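Side-chain contacts in isomerase/lactonizing enzyme (Agrobacterium tumefaciens, PDB 1RVK), which is of unknown function but belongs to the enolase superfamily, binds magnesium and probably acts as an isomerase or lactonizing enzyme on a carboxylate substrate: residues G154-A157 / E158-K162; D215-A218 / L219-L223; H264-R267 / A268-I271; M296-A299 / E300-M304. All coordinates share one frame; numbering follows the deposited sequence.

Each contact joins residues about one turn apart on a helix (in contact 4, at the helix end), and the helices pack around the parallel strands of the C-terminal barrel domain, following one another along the chain. Contact 1 is on helix 150-163, contact 2 on helix 213-224, contact 3 on helix 263-272 and contact 4 at the end of helix 289-301. The centres of contacts 1 and 3 are about 36 Å apart, the widest spacing, while those of contacts 3 and 4 are about 11 Å apart. That last pair touches directly: Ile271 of contact 3 packs on Leu298 and Phe302 of contact 4. The strands inside this helical layer carry the magnesium ligands Asp206 and Glu232.

Contact 1 of 4, residues G154-A157 / E158-K162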
ATOM      1  N   GLY A 154       5.274 -17.981  13.664  1.00 14.30           N
ATOM      2  CA  GLY A 154       4.520 -18.078  14.899  1.00 15.00           C
ATOM      3  C   GLY A 154       5.126 -17.216  15.989  1.00 14.49           C
ATOM      4  O   GLY A 154       4.413 -16.541  16.725  1.00 11.83           O
ATOM      5  N   ARG A 155       6.448 -17.241  16.092  1.00 15.97           N
ATOM      6  CA  ARG A 155       7.148 -16.464  17.106  1.00 16.95           C
ATOM      7  C   ARG A 155       7.011 -14.968  16.855  1.00 15.67           C
ATOM      8  O   ARG A 155       6.820 -14.187  17.787  1.00 15.56           O
ATOM      9  CB  ARG A 155       8.629 -16.855  17.138  1.00 22.23           C
ATOM     10  CG  ARG A 155       8.882 -18.271  17.640  1.00 31.41           C
ATOM     11  CD  ARG A 155       8.570 -18.401  19.127  1.00 40.43           C
ATOM     12  NE  ARG A 155       8.766 -19.766  19.611  1.00 48.84           N
ATOM     13  CZ  ARG A 155       8.798 -20.113  20.896  1.00 53.23           C
ATOM     14  NH1 ARG A 155       8.651 -19.195  21.844  1.00 54.13           N
ATOM     15  NH2 ARG A 155       8.979 -21.384  21.234  1.00 55.14           N
ATOM     16  N   PHE A 156       7.107 -14.557  15.596  1.00 14.51           N
ATOM     17  CA  PHE A 156       6.981 -13.140  15.299  1.00 13.31           C
ATOM     18  C   PHE A 156       5.553 -12.683  15.593  1.00 13.21           C
ATOM     19  O   PHE A 156       5.337 -11.581  16.098  1.00 13.21           O
ATOM     20  CB  PHE A 156       7.347 -12.863  13.838  1.00 12.42           C
ATOM     21  CG  PHE A 156       7.434 -11.401  13.507  1.00 12.90           C
ATOM     22  CD1 PHE A 156       8.046 -10.510  14.388  1.00 12.60           C
ATOM     23  CD2 PHE A 156       6.938 -10.917  12.300  1.00 12.74           C
ATOM     24  CE1 PHE A 156       8.164  -9.155  14.072  1.00 13.31           C
ATOM     25  CE2 PHE A 156       7.051  -9.570  11.974  1.00 13.67           C
ATOM     26  CZ  PHE A 156       7.666  -8.683  12.861  1.00 14.03           C
ATOM     27  N   ALA A 157       4.580 -13.541  15.293  1.00 13.36           N
ATOM     28  CA  ALA A 157       3.177 -13.219  15.539  1.00 14.67           C
ATOM     29  C   ALA A 157       2.933 -12.929  17.019  1.00 15.33           C
ATOM     30  O   ALA A 157       2.176 -12.023  17.363  1.00 13.90           O
ATOM     31  CB  ALA A 157       2.284 -14.368  15.072  1.00 14.60           C
ATOM     32  N   GLU A 158       3.568 -13.698  17.897  1.00 16.88           N
ATOM     33  CA  GLU A 158       3.402 -13.472  19.330  1.00 18.23           C
ATOM     34  C   GLU A 158       3.898 -12.075  19.689  1.00 16.83           C
ATOM     35  O   GLU A 158       3.280 -11.369  20.484  1.00 16.07           O
ATOM     36  CB  GLU A 158       4.178 -14.517  20.132  1.00 21.89           C
ATOM     37  CG  GLU A 158       3.615 -15.919  20.022  1.00 28.61           C
ATOM     38  CD  GLU A 158       4.327 -16.900  20.930  1.00 33.17           C
ATOM     39  OE1 GLU A 158       4.309 -16.692  22.164  1.00 36.50           O
ATOM     40  OE2 GLU A 158       4.905 -17.876  20.412  1.00 35.77           O
ATOM     41  N   THR A 159       5.017 -11.682  19.093  1.00 16.20           N
ATOM     42  CA  THR A 159       5.597 -10.370  19.342  1.00 15.70           C
ATOM     43  C   THR A 159       4.664  -9.251  18.877  1.00 15.24           C
ATOM     44  O   THR A 159       4.530  -8.226  19.545  1.00 14.95           O
ATOM     45  CB  THR A 159       6.959 -10.239  18.627  1.00 18.41           C
ATOM     46  OG1 THR A 159       7.886 -11.174  19.198  1.00 18.71           O
ATOM     47  CG2 THR A 159       7.513  -8.831  18.767  1.00 18.74           C
ATOM     48  N   LEU A 160       4.010  -9.451  17.737  1.00 15.57           N
ATOM     49  CA  LEU A 160       3.095  -8.440  17.210  1.00 14.71           C
ATOM     50  C   LEU A 160       1.838  -8.299  18.071  1.00 15.14           C
ATOM     51  O   LEU A 160       1.306  -7.200  18.224  1.00 14.44           O
ATOM     52  CB  LEU A 160       2.714  -8.777  15.765  1.00 14.59           C
ATOM     53  CG  LEU A 160       3.877  -8.794  14.767  1.00 14.90           C
ATOM     54  CD1 LEU A 160       3.350  -9.202  13.397  1.00 13.87           C
ATOM     55  CD2 LEU A 160       4.553  -7.418  14.703  1.00 13.97           C
ATOM     56  N   VAL A 161       1.360  -9.406  18.633  1.00 15.73           N
ATOM     57  CA  VAL A 161       0.177  -9.354  19.484  1.00 16.47           C
ATOM     58  C   VAL A 161       0.533  -8.561  20.738  1.00 17.59           C
ATOM     59  O   VAL A 161      -0.255  -7.749  21.218  1.00 16.06           O
ATOM     60  CB  VAL A 161      -0.302 -10.775  19.872  1.00 17.66           C
ATOM     61  CG1 VAL A 161      -1.375 -10.696  20.948  1.00 18.97           C
ATOM     62  CG2 VAL A 161      -0.861 -11.481  18.638  1.00 19.96           C
ATOM     63  N   LYS A 162       1.734  -8.794  21.256  1.00 16.61           N
ATOM     64  CA  LYS A 162       2.197  -8.083  22.442  1.00 19.90           C
ATOM     65  C   LYS A 162       2.241  -6.578  22.160  1.00 18.82           C
ATOM     66  O   LYS A 162       1.913  -5.766  23.029  1.00 17.58           O
ATOM     67  CB  LYS A 162       3.588  -8.583  22.842  1.00 23.47           C
ATOM     68  CG  LYS A 162       4.148  -7.948  24.107  1.00 30.73           C
ATOM     69  CD  LYS A 162       5.520  -8.522  24.445  1.00 37.02           C
ATOM     70  CE  LYS A 162       6.090  -7.902  25.713  1.00 40.23           C
ATOM     71  NZ  LYS A 162       6.259  -6.426  25.588  1.00 43.54           N
TER
HETATM   72  O   HOH W   1       8.632 -14.327  20.028  1.00 24.84           O
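Leu160 lies over one face of the Phe156 ring, one helical turn further on, and this buried pair is the tight part of the contact. The leucine CG stands almost above the ring centre, 4.2 Å from the centroid of Phe156 and 8° off the ring normal, a CH-pi contact. Its two methyls spread over different parts of the rim: Leu160 CD2 reaches Phe156 CZ at 3.8 Å, and Leu160 CD1 lies by Phe156 CE2 at 4.0 Å. The ring can lie under the leucine because Phe156 carries CG anti to its own N (chi1 -172°), which swings the phenyl along the helix toward the next turn. Beneath them the backbone bond from Leu160 N to Phe156 O, 3.0 Å long, ties the same two residues together.

The solvent side, where Arg155, Glu158 and Thr159 are exposed, is looser and more polar. Arg155 and Glu158 run side by side, but Glu158 OE2 sits well out of the guanidinium plane, 4.2 Å from Arg155 NH1. No N-H points at it, and any attraction is probably electrostatic only. A water donates to Arg155 O at 2.9 Å and makes a weak bond with Thr159 OG1; the backbone bond from Thr159 N to that same carbonyl is also weak.

Helix 150-163 is the crossover of a beta-alpha-beta unit between strands 130-137 and 167-171. Phe156 and Leu160 both pack on Ile137 and on Leu333 of strand 328-333, while Ala157 and Val161 meet Val197 at the end of helix 183-197.

Contact 2 of 4, residues D215-A218 / L219-L223; sequences DALA and LGRGL
Leu217 and Arg221 lie alongside each other, pointing the same way from successive turns of the helix. The contact between their side chains is one of van der Waals packing: Arg221 NE is 3.7 Å from both CG and CD1 of Leu217, and Arg221 CD comes within 4.1 Å of Leu217 CG. Arg221 runs extended from CG to NE, which carries CD and NE up beside the leucine. A chi1 of 178° lays the isobutyl group of Leu217 along the helix, putting its CG and CD1 against that NE.

The hydrogen bonding across the contact is regular alpha-helical backbone bonding. Gly220 N to Ala216 O is short and nearly straight, 2.8 Å at 169°, and Arg221 N to Leu217 O measures 2.9 Å under the packed side chains.

Side-chain packing on the surroundings divides the helix by face. Leu219 and Leu223 pack inward on Ile231 of strand 230-232 and on Leu187 of helix 183-197, whereas Leu217 meets Trp245 and Asn249 of helix 240-249.

Arg221 thus meets Leu217 by van der Waals contact of CD and NE. The start of the guanidinium lies against the leucine, and the arginine as a whole is exposed.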
ATOM      1  N   ASP A 215      -3.462 -25.280  -7.065  1.00 13.89           N
ATOM      2  CA  ASP A 215      -2.687 -24.986  -5.857  1.00 13.45           C
ATOM      3  C   ASP A 215      -3.412 -23.982  -4.958  1.00 12.50           C
ATOM      4  O   ASP A 215      -3.410 -24.120  -3.736  1.00 12.53           O
ATOM      5  CB  ASP A 215      -1.289 -24.449  -6.209  1.00 14.36           C
ATOM      6  CG  ASP A 215      -0.298 -25.559  -6.553  1.00 18.15           C
ATOM      7  OD1 ASP A 215      -0.533 -26.724  -6.163  1.00 18.23           O
ATOM      8  OD2 ASP A 215       0.729 -25.261  -7.200  1.00 19.40           O
ATOM      9  N   ALA A 216      -4.034 -22.973  -5.558  1.00 12.20           N
ATOM     10  CA  ALA A 216      -4.761 -21.978  -4.780  1.00 11.79           C
ATOM     11  C   ALA A 216      -5.949 -22.614  -4.059  1.00 12.15           C
ATOM     12  O   ALA A 216      -6.282 -22.222  -2.941  1.00 11.69           O
ATOM     13  CB  ALA A 216      -5.244 -20.845  -5.687  1.00 12.28           C
ATOM     14  N   LEU A 217      -6.592 -23.590  -4.700  1.00 13.09           N
ATOM     15  CA  LEU A 217      -7.731 -24.272  -4.089  1.00 14.85           C
ATOM     16  C   LEU A 217      -7.247 -25.067  -2.873  1.00 14.46           C
ATOM     17  O   LEU A 217      -7.899 -25.085  -1.829  1.00 14.61           O
ATOM     18  CB  LEU A 217      -8.393 -25.221  -5.098  1.00 15.52           C
ATOM     19  CG  LEU A 217      -9.573 -26.050  -4.570  1.00 16.09           C
ATOM     20  CD1 LEU A 217     -10.729 -25.121  -4.221  1.00 17.22           C
ATOM     21  CD2 LEU A 217     -10.014 -27.067  -5.616  1.00 16.06           C
ATOM     22  N   ALA A 218      -6.097 -25.717  -3.016  1.00 15.49           N
ATOM     23  CA  ALA A 218      -5.523 -26.503  -1.929  1.00 13.96           C
ATOM     24  C   ALA A 218      -5.141 -25.582  -0.774  1.00 14.88           C
ATOM     25  O   ALA A 218      -5.334 -25.915   0.398  1.00 13.10           O
ATOM     26  CB  ALA A 218      -4.301 -27.260  -2.422  1.00 17.35           C
ATOM     27  N   LEU A 219      -4.589 -24.422  -1.108  1.00 14.27           N
ATOM     28  CA  LEU A 219      -4.200 -23.457  -0.089  1.00 14.59           C
ATOM     29  C   LEU A 219      -5.449 -22.946   0.634  1.00 14.41           C
ATOM     30  O   LEU A 219      -5.520 -22.963   1.864  1.00 14.74           O
ATOM     31  CB  LEU A 219      -3.439 -22.295  -0.742  1.00 15.14           C
ATOM     32  CG  LEU A 219      -2.898 -21.151   0.127  1.00 18.64           C
ATOM     33  CD1 LEU A 219      -4.032 -20.270   0.588  1.00 23.99           C
ATOM     34  CD2 LEU A 219      -2.130 -21.708   1.313  1.00 19.46           C
ATOM     35  N   GLY A 220      -6.436 -22.501  -0.135  1.00 13.93           N
ATOM     36  CA  GLY A 220      -7.660 -21.989   0.457  1.00 15.57           C
ATOM     37  C   GLY A 220      -8.380 -23.001   1.329  1.00 18.28           C
ATOM     38  O   GLY A 220      -8.890 -22.660   2.395  1.00 17.43           O
ATOM     39  N   ARG A 221      -8.429 -24.247   0.873  1.00 19.79           N
ATOM     40  CA  ARG A 221      -9.089 -25.304   1.625  1.00 25.78           C
ATOM     41  C   ARG A 221      -8.407 -25.535   2.968  1.00 24.94           C
ATOM     42  O   ARG A 221      -9.066 -25.804   3.973  1.00 22.46           O
ATOM     43  CB  ARG A 221      -9.094 -26.606   0.820  1.00 32.07           C
ATOM     44  CG  ARG A 221     -10.063 -26.595  -0.344  1.00 41.59           C
ATOM     45  CD  ARG A 221     -10.128 -27.952  -1.027  1.00 51.91           C
ATOM     46  NE  ARG A 221     -11.257 -28.037  -1.950  1.00 58.39           N
ATOM     47  CZ  ARG A 221     -12.533 -27.986  -1.577  1.00 62.30           C
ATOM     48  NH1 ARG A 221     -12.850 -27.854  -0.295  1.00 64.84           N
ATOM     49  NH2 ARG A 221     -13.495 -28.063  -2.487  1.00 64.65           N
ATOM     50  N   GLY A 222      -7.083 -25.432   2.977  1.00 24.97           N
ATOM     51  CA  GLY A 222      -6.339 -25.628   4.207  1.00 27.53           C
ATOM     52  C   GLY A 222      -6.583 -24.500   5.190  1.00 28.53           C
ATOM     53  O   GLY A 222      -6.535 -24.701   6.401  1.00 28.57           O
ATOM     54  N   LEU A 223      -6.848 -23.309   4.667  1.00 29.58           N
ATOM     55  CA  LEU A 223      -7.102 -22.140   5.503  1.00 32.14           C
ATOM     56  C   LEU A 223      -8.418 -22.253   6.264  1.00 35.20           C
ATOM     57  O   LEU A 223      -8.571 -21.678   7.340  1.00 35.14           O
ATOM     58  CB  LEU A 223      -7.124 -20.874   4.642  1.00 31.40           C
ATOM     59  CG  LEU A 223      -5.799 -20.183   4.309  1.00 31.49           C
ATOM     60  CD1 LEU A 223      -4.724 -21.196   3.997  1.00 33.28           C
ATOM     61  CD2 LEU A 223      -6.013 -19.244   3.135  1.00 29.33           C
TER

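Contact 3 of 4, residues H264-R267 / A268-I271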
ATOM      1  N   HIS A 264     -10.077   2.172 -11.017  1.00 14.34           N
ATOM      2  CA  HIS A 264     -11.422   1.928 -10.511  1.00 14.13           C
ATOM      3  C   HIS A 264     -12.325   1.236 -11.518  1.00 13.52           C
ATOM      4  O   HIS A 264     -13.243   0.518 -11.131  1.00 14.19           O
ATOM      5  CB  HIS A 264     -12.073   3.238 -10.043  1.00 14.24           C
ATOM      6  CG  HIS A 264     -12.055   4.325 -11.070  1.00 15.78           C
ATOM      7  ND1 HIS A 264     -10.889   4.791 -11.640  1.00 15.89           N
ATOM      8  CD2 HIS A 264     -13.058   5.048 -11.622  1.00 16.24           C
ATOM      9  CE1 HIS A 264     -11.175   5.752 -12.500  1.00 18.44           C
ATOM     10  NE2 HIS A 264     -12.485   5.928 -12.508  1.00 17.25           N
ATOM     11  N   TRP A 265     -12.065   1.447 -12.807  1.00 11.41           N
ATOM     12  CA  TRP A 265     -12.870   0.818 -13.852  1.00 12.35           C
ATOM     13  C   TRP A 265     -12.764  -0.700 -13.761  1.00 13.65           C
ATOM     14  O   TRP A 265     -13.771  -1.409 -13.770  1.00 13.00           O
ATOM     15  CB  TRP A 265     -12.400   1.266 -15.237  1.00 12.83           C
ATOM     16  CG  TRP A 265     -12.650   2.713 -15.534  1.00 12.49           C
ATOM     17  CD1 TRP A 265     -13.862   3.314 -15.741  1.00 14.95           C
ATOM     18  CD2 TRP A 265     -11.665   3.746 -15.646  1.00 14.50           C
ATOM     19  NE1 TRP A 265     -13.690   4.660 -15.977  1.00 15.09           N
ATOM     20  CE2 TRP A 265     -12.351   4.951 -15.924  1.00 14.68           C
ATOM     21  CE3 TRP A 265     -10.267   3.770 -15.537  1.00 15.16           C
ATOM     22  CZ2 TRP A 265     -11.685   6.167 -16.095  1.00 16.13           C
ATOM     23  CZ3 TRP A 265      -9.603   4.986 -15.709  1.00 17.19           C
ATOM     24  CH2 TRP A 265     -10.315   6.165 -15.984  1.00 17.53           C
ATOM     25  N   HIS A 266     -11.538  -1.202 -13.675  1.00 13.19           N
ATOM     26  CA  HIS A 266     -11.345  -2.642 -13.604  1.00 14.08           C
ATOM     27  C   HIS A 266     -11.888  -3.217 -12.301  1.00 14.24           C
ATOM     28  O   HIS A 266     -12.354  -4.359 -12.260  1.00 13.89           O
ATOM     29  CB  HIS A 266      -9.861  -2.981 -13.755  1.00 15.90           C
ATOM     30  CG  HIS A 266      -9.606  -4.434 -13.996  1.00 18.13           C
ATOM     31  ND1 HIS A 266     -10.154  -5.117 -15.060  1.00 18.96           N
ATOM     32  CD2 HIS A 266      -8.875  -5.338 -13.303  1.00 18.39           C
ATOM     33  CE1 HIS A 266      -9.769  -6.380 -15.014  1.00 17.48           C
ATOM     34  NE2 HIS A 266      -8.991  -6.540 -13.958  1.00 16.50           N
ATOM     35  N   ARG A 267     -11.831  -2.425 -11.235  1.00 14.14           N
ATOM     36  CA  ARG A 267     -12.328  -2.866  -9.940  1.00 15.28           C
ATOM     37  C   ARG A 267     -13.833  -3.117 -10.047  1.00 14.62           C
ATOM     38  O   ARG A 267     -14.364  -4.040  -9.431  1.00 12.47           O
ATOM     39  CB  ARG A 267     -12.034  -1.803  -8.872  1.00 17.64           C
ATOM     40  CG  ARG A 267     -10.541  -1.485  -8.676  1.00 25.24           C
ATOM     41  CD  ARG A 267      -9.785  -2.724  -8.267  1.00 24.77           C
ATOM     42  NE  ARG A 267      -8.396  -2.497  -7.855  1.00 24.00           N
ATOM     43  CZ  ARG A 267      -7.405  -2.122  -8.661  1.00 23.45           C
ATOM     44  NH1 ARG A 267      -7.617  -1.897  -9.951  1.00 18.27           N
ATOM     45  NH2 ARG A 267      -6.175  -2.032  -8.178  1.00 28.34           N
ATOM     46  N   ALA A 268     -14.517  -2.293 -10.837  1.00 13.33           N
ATOM     47  CA  ALA A 268     -15.955  -2.452 -11.029  1.00 12.88           C
ATOM     48  C   ALA A 268     -16.241  -3.796 -11.691  1.00 12.76           C
ATOM     49  O   ALA A 268     -17.224  -4.463 -11.366  1.00 12.47           O
ATOM     50  CB  ALA A 268     -16.501  -1.319 -11.892  1.00 12.01           C
ATOM     51  N   GLU A 269     -15.377  -4.198 -12.618  1.00 11.09           N
ATOM     52  CA  GLU A 269     -15.560  -5.465 -13.309  1.00 12.07           C
ATOM     53  C   GLU A 269     -15.445  -6.635 -12.336  1.00 13.15           C
ATOM     54  O   GLU A 269     -16.152  -7.635 -12.477  1.00 13.27           O
ATOM     55  CB  GLU A 269     -14.538  -5.611 -14.439  1.00 12.58           C
ATOM     56  CG  GLU A 269     -14.550  -4.439 -15.422  1.00 13.28           C
ATOM     57  CD  GLU A 269     -15.904  -4.221 -16.082  1.00 15.17           C
ATOM     58  OE1 GLU A 269     -16.106  -3.133 -16.659  1.00 16.90           O
ATOM     59  OE2 GLU A 269     -16.766  -5.129 -16.034  1.00 15.70           O
ATOM     60  N   TRP A 270     -14.559  -6.510 -11.349  1.00 10.18           N
ATOM     61  CA  TRP A 270     -14.401  -7.569 -10.362  1.00 11.94           C
ATOM     62  C   TRP A 270     -15.682  -7.711  -9.548  1.00 11.76           C
ATOM     63  O   TRP A 270     -16.071  -8.815  -9.180  1.00 12.46           O
ATOM     64  CB  TRP A 270     -13.201  -7.286  -9.448  1.00 12.84           C
ATOM     65  CG  TRP A 270     -11.902  -7.745 -10.051  1.00 12.81           C
ATOM     66  CD1 TRP A 270     -11.371  -7.360 -11.250  1.00 13.95           C
ATOM     67  CD2 TRP A 270     -11.001  -8.718  -9.509  1.00 12.41           C
ATOM     68  NE1 TRP A 270     -10.196  -8.040 -11.490  1.00 15.56           N
ATOM     69  CE2 TRP A 270      -9.948  -8.879 -10.436  1.00 12.85           C
ATOM     70  CE3 TRP A 270     -10.983  -9.471  -8.328  1.00 13.21           C
ATOM     71  CZ2 TRP A 270      -8.888  -9.764 -10.220  1.00 13.40           C
ATOM     72  CZ3 TRP A 270      -9.927 -10.349  -8.114  1.00 15.33           C
ATOM     73  CH2 TRP A 270      -8.894 -10.487  -9.056  1.00 12.70           C
ATOM     74  N   ILE A 271     -16.355  -6.595  -9.287  1.00 12.48           N
ATOM     75  CA  ILE A 271     -17.605  -6.640  -8.535  1.00 13.71           C
ATOM     76  C   ILE A 271     -18.708  -7.244  -9.399  1.00 14.69           C
ATOM     77  O   ILE A 271     -19.443  -8.133  -8.965  1.00 14.86           O
ATOM     78  CB  ILE A 271     -18.047  -5.224  -8.081  1.00 13.05           C
ATOM     79  CG1 ILE A 271     -17.061  -4.683  -7.041  1.00 13.13           C
ATOM     80  CG2 ILE A 271     -19.457  -5.273  -7.499  1.00 12.01           C
ATOM     81  CD1 ILE A 271     -17.381  -3.283  -6.554  1.00 13.61           C
TER
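With chi1 at -167° the His266 imidazole trails along the helix toward the next turn, and Trp270 turns its indole back to meet it with CG beside the backbone N (chi1 -84°). The result is an offset edge-to-face pair in which the pyrrole edge of Trp270 approaches the face of His266. The centroids of the imidazole and the five-membered ring are 4.7 Å apart and the planes stand at 71°. Trp270 CD1 lies over the imidazole toward its rim, 3.7 Å from His266 NE2. Trp270 NE1 comes to 3.1 Å of His266 NE2. On its way the indole also passes the backbone, with Trp270 CD1 3.3 Å from His266 O.

His266 O accepts Trp270 N at 3.2 Å, so main chain and rings join the same two residues. The indole also meets the ring of Tyr243.

Next along, Arg267 is buried and bends at chi2 toward the barrel, where its NE donates to Arg280 O in strand 278-281.

Two polar rings therefore meet edge to face with their ring nitrogens close together, which probably restricts the rotation of each, while the buried Arg267 gives NE to Arg280 O and, weakly, NH1 to Ala260 O.

Contact 4 of 4, residues M296-A299 / E300-M304; sequences MHLA and EAFGM
A Schellman motif ends helix 289-301 here, and Ala299 O is its focus. Met304 N bonds to Ala299 O at 2.9 Å, the six-to-one bond of the motif, while Gly303 N closes the inner turn on Glu300 O at 2.8 Å. Gly303 is the C-prime residue, its positive phi of 70° turning the chain out of the helix. Phe302 N also reaches Ala299 O, at 2.9 Å. The two donors come from opposite faces of the carbonyl plane, both well out of it. Across the turn Ala299 CB rests 4.3 Å from Met304 CB; residue 304, like 296, is a selenomethionine.

Leu298 and Phe302 form the flank facing helix 263-272. The leucine branch runs forward along the helix (chi1 163°), bringing Leu298 CD1 to 4.0 Å from Phe302 CE1. The phenylalanine ring presents its edge to the backbone: Leu298 O lies near the ring plane, 3.4 Å from Phe302 CD1. Leu298 and Phe302 then both pack on Ile271 of helix 263-272, and Ala299 turns to Leu279 and Cys306 in the barrel strands.

Ala299 O, at the helix end, thus gets its donors from Phe302 N and Met304 N, as the Schellman turn brings these backbone N-H groups round to it.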
HETATM    1  N   MSE A 296     -13.375   3.241  -3.202  1.00 10.84           N
HETATM    2  CA  MSE A 296     -13.992   3.043  -1.889  1.00 11.67           C
HETATM    3  C   MSE A 296     -15.500   3.252  -1.992  1.00 11.59           C
HETATM    4  O   MSE A 296     -16.286   2.497  -1.422  1.00 10.99           O
HETATM    5  CB  MSE A 296     -13.427   4.031  -0.857  1.00 11.90           C
HETATM    6  CG  MSE A 296     -11.947   3.881  -0.535  1.00 14.42           C
HETATM    7 SE   MSE A 296     -11.490   2.162   0.226  1.00 17.33          SE
HETATM    8  CE  MSE A 296     -12.703   2.155   1.740  1.00 16.53           C
ATOM      9  N   HIS A 297     -15.899   4.287  -2.725  1.00 11.04           N
ATOM     10  CA  HIS A 297     -17.315   4.600  -2.901  1.00 10.86           C
ATOM     11  C   HIS A 297     -18.007   3.526  -3.735  1.00 11.06           C
ATOM     12  O   HIS A 297     -19.150   3.155  -3.467  1.00 11.81           O
ATOM     13  CB  HIS A 297     -17.450   5.972  -3.564  1.00 12.43           C
ATOM     14  CG  HIS A 297     -16.870   7.083  -2.746  1.00 14.50           C
ATOM     15  ND1 HIS A 297     -16.566   8.319  -3.272  1.00 14.25           N
ATOM     16  CD2 HIS A 297     -16.544   7.141  -1.432  1.00 13.21           C
ATOM     17  CE1 HIS A 297     -16.077   9.091  -2.317  1.00 14.47           C
ATOM     18  NE2 HIS A 297     -16.054   8.400  -1.192  1.00 12.58           N
ATOM     19  N   LEU A 298     -17.306   3.039  -4.751  1.00 11.34           N
ATOM     20  CA  LEU A 298     -17.824   1.982  -5.611  1.00 10.66           C
ATOM     21  C   LEU A 298     -18.179   0.772  -4.744  1.00 11.50           C
ATOM     22  O   LEU A 298     -19.288   0.239  -4.812  1.00 10.82           O
ATOM     23  CB  LEU A 298     -16.759   1.593  -6.640  1.00 11.55           C
ATOM     24  CG  LEU A 298     -16.923   0.257  -7.372  1.00  9.90           C
ATOM     25  CD1 LEU A 298     -18.158   0.291  -8.272  1.00 13.28           C
ATOM     26  CD2 LEU A 298     -15.671  -0.018  -8.192  1.00 12.08           C
ATOM     27  N   ALA A 299     -17.226   0.341  -3.922  1.00  9.96           N
ATOM     28  CA  ALA A 299     -17.446  -0.806  -3.052  1.00  9.79           C
ATOM     29  C   ALA A 299     -18.604  -0.565  -2.093  1.00 10.48           C
ATOM     30  O   ALA A 299     -19.474  -1.426  -1.921  1.00 10.98           O
ATOM     31  CB  ALA A 299     -16.172  -1.117  -2.263  1.00  9.30           C
ATOM     32  N   GLU A 300     -18.621   0.606  -1.469  1.00 11.66           N
ATOM     33  CA  GLU A 300     -19.679   0.933  -0.521  1.00 11.59           C
ATOM     34  C   GLU A 300     -21.070   0.846  -1.142  1.00 11.88           C
ATOM     35  O   GLU A 300     -22.009   0.386  -0.492  1.00 10.58           O
ATOM     36  CB  GLU A 300     -19.473   2.333   0.059  1.00 15.61           C
ATOM     37  CG  GLU A 300     -20.515   2.695   1.105  1.00 17.53           C
ATOM     38  CD  GLU A 300     -20.502   4.167   1.456  1.00 20.44           C
ATOM     39  OE1 GLU A 300     -21.409   4.612   2.186  1.00 24.87           O
ATOM     40  OE2 GLU A 300     -19.587   4.879   1.001  1.00 24.10           O
ATOM     41  N   ALA A 301     -21.210   1.284  -2.392  1.00 11.63           N
ATOM     42  CA  ALA A 301     -22.508   1.238  -3.058  1.00 11.76           C
ATOM     43  C   ALA A 301     -23.008  -0.201  -3.193  1.00 11.92           C
ATOM     44  O   ALA A 301     -24.216  -0.438  -3.264  1.00 11.88           O
ATOM     45  CB  ALA A 301     -22.432   1.912  -4.433  1.00 11.19           C
ATOM     46  N   PHE A 302     -22.084  -1.159  -3.230  1.00 11.87           N
ATOM     47  CA  PHE A 302     -22.467  -2.564  -3.320  1.00 11.09           C
ATOM     48  C   PHE A 302     -22.497  -3.205  -1.937  1.00 12.03           C
ATOM     49  O   PHE A 302     -22.681  -4.410  -1.812  1.00 11.34           O
ATOM     50  CB  PHE A 302     -21.517  -3.346  -4.237  1.00 13.21           C
ATOM     51  CG  PHE A 302     -21.794  -3.151  -5.700  1.00 14.09           C
ATOM     52  CD1 PHE A 302     -21.212  -2.097  -6.400  1.00 13.43           C
ATOM     53  CD2 PHE A 302     -22.672  -3.996  -6.368  1.00 14.58           C
ATOM     54  CE1 PHE A 302     -21.501  -1.888  -7.747  1.00 15.03           C
ATOM     55  CE2 PHE A 302     -22.971  -3.799  -7.716  1.00 16.33           C
ATOM     56  CZ  PHE A 302     -22.383  -2.739  -8.407  1.00 15.03           C
ATOM     57  N   GLY A 303     -22.327  -2.382  -0.903  1.00 12.21           N
ATOM     58  CA  GLY A 303     -22.338  -2.881   0.461  1.00 12.76           C
ATOM     59  C   GLY A 303     -21.112  -3.710   0.786  1.00 11.95           C
ATOM     60  O   GLY A 303     -21.135  -4.551   1.689  1.00 11.82           O
HETATM   61  N   MSE A 304     -20.033  -3.465   0.051  1.00 10.45           N
HETATM   62  CA  MSE A 304     -18.789  -4.208   0.232  1.00 10.32           C
HETATM   63  C   MSE A 304     -17.713  -3.387   0.917  1.00 10.06           C
HETATM   64  O   MSE A 304     -17.774  -2.165   0.943  1.00  9.89           O
HETATM   65  CB  MSE A 304     -18.254  -4.665  -1.129  1.00 10.82           C
HETATM   66  CG  MSE A 304     -19.131  -5.671  -1.846  1.00 12.83           C
HETATM   67 SE   MSE A 304     -18.482  -6.038  -3.633  1.00 17.22          SE
HETATM   68  CE  MSE A 304     -16.978  -7.173  -3.186  1.00 17.77           C
TER